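Long-range contacts in conserved hypothetical protein (Streptococcus pneumoniae, PDB 4QDY), which is of unknown function but belongs to the YbbR-like family and carries two YbbR domains in one chain: residues N11-V16 / R57-T62; G166-Q171 / T189-T194. All coordinates share one frame; numbering follows the deposited sequence.

Overall arrangement
The two contacts lie on opposite sides of the chain's centre, with their own centres about 36 Å apart and their nearest atoms about 20 Å apart. Contact 1 closes within the first half of the chain before contact 2 opens in the second. Both reach one mixed sheet, which the long strand 87-113 carries from one half into the other. Contact 1 draws together two lengths of chain that meet through side chains and one water, whereas contact 2 is a backbone-bonded hairpin of strands 164-173 and 183-196. Each also touches the second subunit, so both halves of the molecule take part in the dimer.

Contact 1: residues N11-V16 / R57-T62; sequences NTVTNV and RKFKVT
V13 and V16 face R57, F59 and V61 without any direct hydrogen bond between the segments: the CA atoms of V13 and R57 are 10.5 Å apart, those of V16 and V61 7.5 Å. The chain turns a corner at N15, and V16 beyond it faces V61. The arginine reaches over on a chain that bends at chi3 (-57°), bringing one face of its guanidinium against V13 CG1, which sits off-centre towards the rim; the two side chains run alongside each other in opposite senses. At the guanidinium edge, in its plane, a water accepts from R57 NH2 at 2.6 Å and donates to T14 O, linking the segments; the same NH2 also bonds to M52 O. R57 CD lies over one face of the F59 ring, towards its rim, so the aliphatic part of the arginine packs on the phenyl group of its own segment. With CG1 anti to its backbone N (chi1 -174°), V16 sends that methyl to F59 CE1 at 3.8 Å and to V61 CG1 at 3.7 Å, a small apolar cluster. Backbone bonds tie V13 and V16 to strand 35-42, and V61 pairs with D19 further along strand 9-21, where the two strands become parallel neighbours. Helix 45-52 also abuts the contact: M52 packs on V13, and E51 OE2 accepts from the backbone N of K58 and F59.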
ATOM      1  N   ASN A  11      -2.065 -20.952 -13.771  1.00 53.10           N
ATOM      2  CA  ASN A  11      -0.927 -20.071 -13.516  1.00 52.96           C
ATOM      3  C   ASN A  11      -1.325 -18.993 -12.529  1.00 57.11           C
ATOM      4  O   ASN A  11      -2.382 -18.378 -12.685  1.00 56.37           O
ATOM      5  CB  ASN A  11      -0.396 -19.442 -14.809  1.00 53.99           C
ATOM      6  N   THR A  12      -0.494 -18.776 -11.506  1.00 54.58           N
ATOM      7  CA  THR A  12      -0.740 -17.731 -10.518  1.00 54.34           C
ATOM      8  C   THR A  12       0.064 -16.514 -10.950  1.00 58.93           C
ATOM      9  O   THR A  12       1.295 -16.560 -10.970  1.00 58.67           O
ATOM     10  CB  THR A  12      -0.424 -18.194  -9.084  1.00 64.13           C
ATOM     11  OG1 THR A  12       0.943 -18.595  -9.014  1.00 67.00           O
ATOM     12  CG2 THR A  12      -1.321 -19.328  -8.620  1.00 62.82           C
ATOM     13  N   VAL A  13      -0.637 -15.455 -11.365  1.00 56.13           N
ATOM     14  CA  VAL A  13      -0.012 -14.210 -11.810  1.00 56.34           C
ATOM     15  C   VAL A  13       0.287 -13.377 -10.560  1.00 60.43           C
ATOM     16  O   VAL A  13      -0.639 -13.011  -9.837  1.00 59.61           O
ATOM     17  CB  VAL A  13      -0.886 -13.451 -12.848  1.00 60.42           C
ATOM     18  CG1 VAL A  13      -0.193 -12.180 -13.322  1.00 60.43           C
ATOM     19  CG2 VAL A  13      -1.222 -14.338 -14.042  1.00 60.87           C
ATOM     20  N   THR A  14       1.576 -13.125 -10.282  1.00 57.53           N
ATOM     21  CA  THR A  14       2.000 -12.345  -9.116  1.00 57.09           C
ATOM     22  C   THR A  14       2.212 -10.878  -9.517  1.00 60.97           C
ATOM     23  O   THR A  14       2.319 -10.578 -10.708  1.00 61.00           O
ATOM     24  CB  THR A  14       3.272 -12.933  -8.480  1.00 66.46           C
ATOM     25  OG1 THR A  14       4.313 -12.985  -9.460  1.00 67.81           O
ATOM     26  CG2 THR A  14       3.046 -14.313  -7.866  1.00 65.25           C
ATOM     27  N   ASN A  15       2.261  -9.975  -8.505  1.00 56.89           N
ATOM     28  CA  ASN A  15       2.476  -8.527  -8.618  1.00 56.44           C
ATOM     29  C   ASN A  15       1.343  -7.868  -9.442  1.00 59.89           C
ATOM     30  O   ASN A  15       1.614  -7.099 -10.372  1.00 60.39           O
ATOM     31  CB  ASN A  15       3.859  -8.220  -9.247  1.00 56.97           C
ATOM     32  CG  ASN A  15       5.049  -8.859  -8.559  1.00 74.87           C
ATOM     33  OD1 ASN A  15       4.941  -9.506  -7.509  1.00 67.83           O
ATOM     34  ND2 ASN A  15       6.220  -8.700  -9.155  1.00 66.02           N
ATOM     35  N   VAL A  16       0.076  -8.165  -9.087  1.00 55.06           N
ATOM     36  CA  VAL A  16      -1.082  -7.601  -9.792  1.00 54.76           C
ATOM     37  C   VAL A  16      -1.581  -6.383  -8.987  1.00 58.08           C
ATOM     38  O   VAL A  16      -2.088  -6.560  -7.876  1.00 57.59           O
ATOM     39  CB  VAL A  16      -2.211  -8.641 -10.048  1.00 58.40           C
ATOM     40  CG1 VAL A  16      -3.324  -8.041 -10.897  1.00 58.64           C
ATOM     41  CG2 VAL A  16      -1.663  -9.893 -10.720  1.00 58.41           C
ATOM     42  N   ARG A  57      -1.378  -8.110 -21.167  1.00 66.88           N
ATOM     43  CA  ARG A  57      -2.432  -8.366 -20.176  1.00 64.81           C
ATOM     44  C   ARG A  57      -3.639  -7.459 -20.430  1.00 68.31           C
ATOM     45  O   ARG A  57      -3.477  -6.248 -20.611  1.00 68.25           O
ATOM     46  CB  ARG A  57      -1.896  -8.159 -18.753  1.00 62.01           C
ATOM     47  CG  ARG A  57      -2.846  -8.602 -17.638  1.00 64.37           C
ATOM     48  CD  ARG A  57      -2.237  -8.366 -16.271  1.00 64.37           C
ATOM     49  NE  ARG A  57      -0.956  -9.057 -16.133  1.00 65.90           N
ATOM     50  CZ  ARG A  57      -0.147  -8.949 -15.086  1.00 77.23           C
ATOM     51  NH1 ARG A  57      -0.477  -8.172 -14.060  1.00 65.75           N
ATOM     52  NH2 ARG A  57       1.004  -9.604 -15.061  1.00 61.71           N
ATOM     53  N   LYS A  58      -4.846  -8.049 -20.425  1.00 63.98           N
ATOM     54  CA  LYS A  58      -6.097  -7.324 -20.647  1.00 63.75           C
ATOM     55  C   LYS A  58      -6.926  -7.203 -19.358  1.00 65.34           C
ATOM     56  O   LYS A  58      -7.680  -6.238 -19.233  1.00 65.64           O
ATOM     57  CB  LYS A  58      -6.931  -8.023 -21.729  1.00 66.99           C
ATOM     58  N   PHE A  59      -6.797  -8.164 -18.409  1.00 59.10           N
ATOM     59  CA  PHE A  59      -7.584  -8.151 -17.175  1.00 57.35           C
ATOM     60  C   PHE A  59      -7.037  -7.104 -16.197  1.00 60.06           C
ATOM     61  O   PHE A  59      -5.870  -6.718 -16.273  1.00 59.66           O
ATOM     62  CB  PHE A  59      -7.639  -9.540 -16.489  1.00 58.07           C
ATOM     63  CG  PHE A  59      -6.476  -9.949 -15.610  1.00 58.36           C
ATOM     64  CD1 PHE A  59      -6.446  -9.605 -14.262  1.00 60.15           C
ATOM     65  CD2 PHE A  59      -5.456 -10.747 -16.107  1.00 60.29           C
ATOM     66  CE1 PHE A  59      -5.377  -9.987 -13.449  1.00 60.17           C
ATOM     67  CE2 PHE A  59      -4.398 -11.151 -15.285  1.00 62.30           C
ATOM     68  CZ  PHE A  59      -4.364 -10.765 -13.963  1.00 59.54           C
ATOM     69  N   LYS A  60      -7.894  -6.683 -15.257  1.00 55.87           N
ATOM     70  CA  LYS A  60      -7.576  -5.716 -14.213  1.00 55.08           C
ATOM     71  C   LYS A  60      -8.345  -6.048 -12.941  1.00 58.40           C
ATOM     72  O   LYS A  60      -9.508  -6.454 -13.019  1.00 58.40           O
ATOM     73  CB  LYS A  60      -7.898  -4.289 -14.687  1.00 58.30           C
ATOM     74  N   VAL A  61      -7.698  -5.903 -11.773  1.00 54.09           N
ATOM     75  CA  VAL A  61      -8.367  -6.153 -10.498  1.00 53.34           C
ATOM     76  C   VAL A  61      -8.747  -4.769  -9.934  1.00 56.77           C
ATOM     77  O   VAL A  61      -7.902  -3.876  -9.841  1.00 56.14           O
ATOM     78  CB  VAL A  61      -7.569  -7.043  -9.501  1.00 56.47           C
ATOM     79  CG1 VAL A  61      -6.192  -6.477  -9.181  1.00 56.05           C
ATOM     80  CG2 VAL A  61      -8.362  -7.304  -8.224  1.00 55.99           C
ATOM     81  N   THR A  62     -10.044  -4.583  -9.643  1.00 53.35           N
ATOM     82  CA  THR A  62     -10.571  -3.306  -9.163  1.00 53.38           C
ATOM     83  C   THR A  62     -11.291  -3.444  -7.815  1.00 56.92           C
ATOM     84  O   THR A  62     -11.671  -4.540  -7.407  1.00 56.05           O
ATOM     85  CB  THR A  62     -11.546  -2.692 -10.197  1.00 60.59           C
ATOM     86  OG1 THR A  62     -12.659  -3.565 -10.398  1.00 60.88           O
ATOM     87  CG2 THR A  62     -10.881  -2.371 -11.530  1.00 58.24           C
TER
HETATM   88  O   HOH W   1       2.721  -9.545 -13.073  0.50 17.16           O

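Contact 2: residues G166-Q171 / T189-T194; sequences GSVPLQ and TIMKVT
T189 enters the contact with both backbone groups engaged by V168: its N donates to V168 O at 3.1 Å, and its O accepts from V168 N at 2.8 Å, V168 N approaching almost head-on to the carbonyl. T189 O also receives the CA-H of S167. The threonine's branches divide the work. OG1, anti to the backbone N (chi1 -174°), bonds to D132 OD1, while CG2 turns to the apolar side and meets L170 CD2 at 3.8 Å and V168 CG2 at 3.9 Å. I190 comes next, paired with S167 without hydrogen bonds between them, their CA atoms 4.4 Å apart. Both side chains lie on the face opposite that of V168, T189 and M191, and I190 CA-H points at G166 O. This is the antiparallel beta hairpin of strands 164-173 and 183-196, in the second YbbR-like half of the chain; the short segments make 119° between their N-to-C directions, far from a flat antiparallel pairing. Across from G166, M191 closes another hydrogen-bonded pair: its N gives an almost straight bond to G166 O (172°), and its O takes a longer one from G166 N at 3.2 Å. The selenomethionine runs roughly perpendicular to the V168 side chain, its CB 3.7 Å from V168 CG2, and the bend at its chi3 brings CE back to V168 CG1. V128 and L154 also pack on M191. Beyond it K192 and V193 carry the strand onward, bonded through their backbones to M129 and Y164 respectively.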
ATOM      1  N   GLY A 166      23.617  13.342  -1.014  1.00 64.12           N
ATOM      2  CA  GLY A 166      22.641  12.556  -1.758  1.00 62.93           C
ATOM      3  C   GLY A 166      21.226  12.633  -1.228  1.00 64.92           C
ATOM      4  O   GLY A 166      20.997  13.057  -0.089  1.00 64.00           O
ATOM      5  N   SER A 167      20.266  12.209  -2.063  1.00 60.39           N
ATOM      6  CA  SER A 167      18.847  12.204  -1.734  1.00 58.91           C
ATOM      7  C   SER A 167      18.518  11.060  -0.784  1.00 61.12           C
ATOM      8  O   SER A 167      18.882   9.905  -1.041  1.00 60.92           O
ATOM      9  CB  SER A 167      18.000  12.104  -2.998  1.00 62.65           C
ATOM     10  OG  SER A 167      18.234  13.215  -3.847  1.00 73.83           O
ATOM     11  N   VAL A 168      17.853  11.395   0.331  1.00 56.08           N
ATOM     12  CA  VAL A 168      17.434  10.443   1.360  1.00 54.46           C
ATOM     13  C   VAL A 168      15.904  10.551   1.526  1.00 56.71           C
ATOM     14  O   VAL A 168      15.382  11.671   1.554  1.00 56.27           O
ATOM     15  CB  VAL A 168      18.181  10.615   2.718  1.00 58.41           C
ATOM     16  CG1 VAL A 168      19.666  10.295   2.584  1.00 58.90           C
ATOM     17  CG2 VAL A 168      17.974  12.003   3.325  1.00 58.49           C
ATOM     18  N   PRO A 169      15.167   9.420   1.630  1.00 52.16           N
ATOM     19  CA  PRO A 169      13.705   9.517   1.782  1.00 51.23           C
ATOM     20  C   PRO A 169      13.279  10.068   3.143  1.00 54.40           C
ATOM     21  O   PRO A 169      14.010   9.938   4.127  1.00 54.13           O
ATOM     22  CB  PRO A 169      13.240   8.068   1.632  1.00 52.41           C
ATOM     23  CG  PRO A 169      14.402   7.245   2.036  1.00 57.06           C
ATOM     24  CD  PRO A 169      15.612   8.010   1.593  1.00 53.46           C
ATOM     25  N   LEU A 170      12.089  10.684   3.185  1.00 50.31           N
ATOM     26  CA  LEU A 170      11.496  11.244   4.395  1.00 49.74           C
ATOM     27  C   LEU A 170      10.371  10.339   4.891  1.00 52.93           C
ATOM     28  O   LEU A 170       9.512   9.941   4.102  1.00 52.78           O
ATOM     29  CB  LEU A 170      10.981  12.675   4.149  1.00 50.22           C
ATOM     30  CG  LEU A 170      12.048  13.766   3.973  1.00 55.52           C
ATOM     31  CD1 LEU A 170      11.481  14.979   3.285  1.00 56.22           C
ATOM     32  CD2 LEU A 170      12.686  14.147   5.300  1.00 57.91           C
ATOM     33  N   GLN A 171      10.399   9.995   6.193  1.00 48.83           N
ATOM     34  CA  GLN A 171       9.408   9.139   6.857  1.00 47.99           C
ATOM     35  C   GLN A 171       8.809   9.823   8.088  1.00 52.33           C
ATOM     36  O   GLN A 171       9.515  10.539   8.799  1.00 52.17           O
ATOM     37  CB  GLN A 171      10.023   7.793   7.282  1.00 48.82           C
ATOM     38  CG  GLN A 171      10.459   6.882   6.138  1.00 55.61           C
ATOM     39  CD  GLN A 171      11.066   5.586   6.628  1.00 64.93           C
ATOM     40  OE1 GLN A 171      11.773   5.528   7.643  1.00 57.89           O
ATOM     41  NE2 GLN A 171      10.860   4.523   5.871  1.00 56.89           N
ATOM     42  N   THR A 189      14.748  14.470   0.512  1.00 51.57           N
ATOM     43  CA  THR A 189      15.552  15.670   0.752  1.00 51.89           C
ATOM     44  C   THR A 189      17.036  15.357   0.512  1.00 55.47           C
ATOM     45  O   THR A 189      17.428  14.191   0.545  1.00 54.61           O
ATOM     46  CB  THR A 189      15.300  16.188   2.188  1.00 59.70           C
ATOM     47  OG1 THR A 189      15.984  17.426   2.379  1.00 60.83           O
ATOM     48  CG2 THR A 189      15.697  15.178   3.270  1.00 57.16           C
ATOM     49  N   ILE A 190      17.857  16.394   0.295  1.00 52.72           N
ATOM     50  CA  ILE A 190      19.291  16.208   0.089  1.00 53.16           C
ATOM     51  C   ILE A 190      19.968  16.271   1.471  1.00 56.99           C
ATOM     52  O   ILE A 190      19.810  17.255   2.199  1.00 56.63           O
ATOM     53  CB  ILE A 190      19.924  17.210  -0.937  1.00 57.47           C
ATOM     54  CG1 ILE A 190      19.341  17.058  -2.372  1.00 58.37           C
ATOM     55  CG2 ILE A 190      21.449  17.075  -0.991  1.00 58.82           C
ATOM     56  CD1 ILE A 190      17.937  17.683  -2.667  1.00 67.67           C
HETATM   57  N   MSE A 191      20.688  15.192   1.828  1.00 53.45           N
HETATM   58  CA  MSE A 191      21.437  15.076   3.080  1.00 53.20           C
HETATM   59  C   MSE A 191      22.924  15.289   2.798  1.00 59.89           C
HETATM   60  O   MSE A 191      23.475  14.638   1.907  1.00 59.89           O
HETATM   61  CB  MSE A 191      21.187  13.710   3.749  1.00 54.21           C
HETATM   62  CG  MSE A 191      21.784  13.591   5.155  1.00 60.78           C
HETATM   63 SE   MSE A 191      21.658  11.806   5.952  0.75 67.46          SE
HETATM   64  CE  MSE A 191      22.847  10.908   4.804  1.00 64.95           C
ATOM     65  N   LYS A 192      23.564  16.205   3.543  1.00 58.30           N
ATOM     66  CA  LYS A 192      24.991  16.495   3.406  1.00 59.85           C
ATOM     67  C   LYS A 192      25.706  16.123   4.700  1.00 65.43           C
ATOM     68  O   LYS A 192      25.382  16.663   5.760  1.00 64.77           O
ATOM     69  CB  LYS A 192      25.230  17.967   3.038  1.00 63.28           C
ATOM     70  N   VAL A 193      26.651  15.173   4.619  1.00 63.86           N
ATOM     71  CA  VAL A 193      27.397  14.693   5.783  1.00 64.73           C
ATOM     72  C   VAL A 193      28.845  15.188   5.697  1.00 71.61           C
ATOM     73  O   VAL A 193      29.543  14.903   4.723  1.00 71.81           O
ATOM     74  CB  VAL A 193      27.335  13.142   5.923  1.00 68.25           C
ATOM     75  CG1 VAL A 193      28.095  12.665   7.158  1.00 68.56           C
ATOM     76  CG2 VAL A 193      25.894  12.648   5.973  1.00 66.73           C
ATOM     77  N   THR A 194      29.280  15.936   6.723  1.00 70.01           N
ATOM     78  CA  THR A 194      30.645  16.439   6.877  1.00 71.94           C
ATOM     79  C   THR A 194      31.366  15.439   7.778  1.00 77.96           C
ATOM     80  O   THR A 194      30.809  15.043   8.806  1.00 77.00           O
ATOM     81  CB  THR A 194      30.631  17.882   7.406  1.00 80.25           C
ATOM     82  OG1 THR A 194      29.930  18.704   6.472  1.00 79.66           O
ATOM     83  CG2 THR A 194      32.033  18.446   7.631  1.00 80.07           C
TER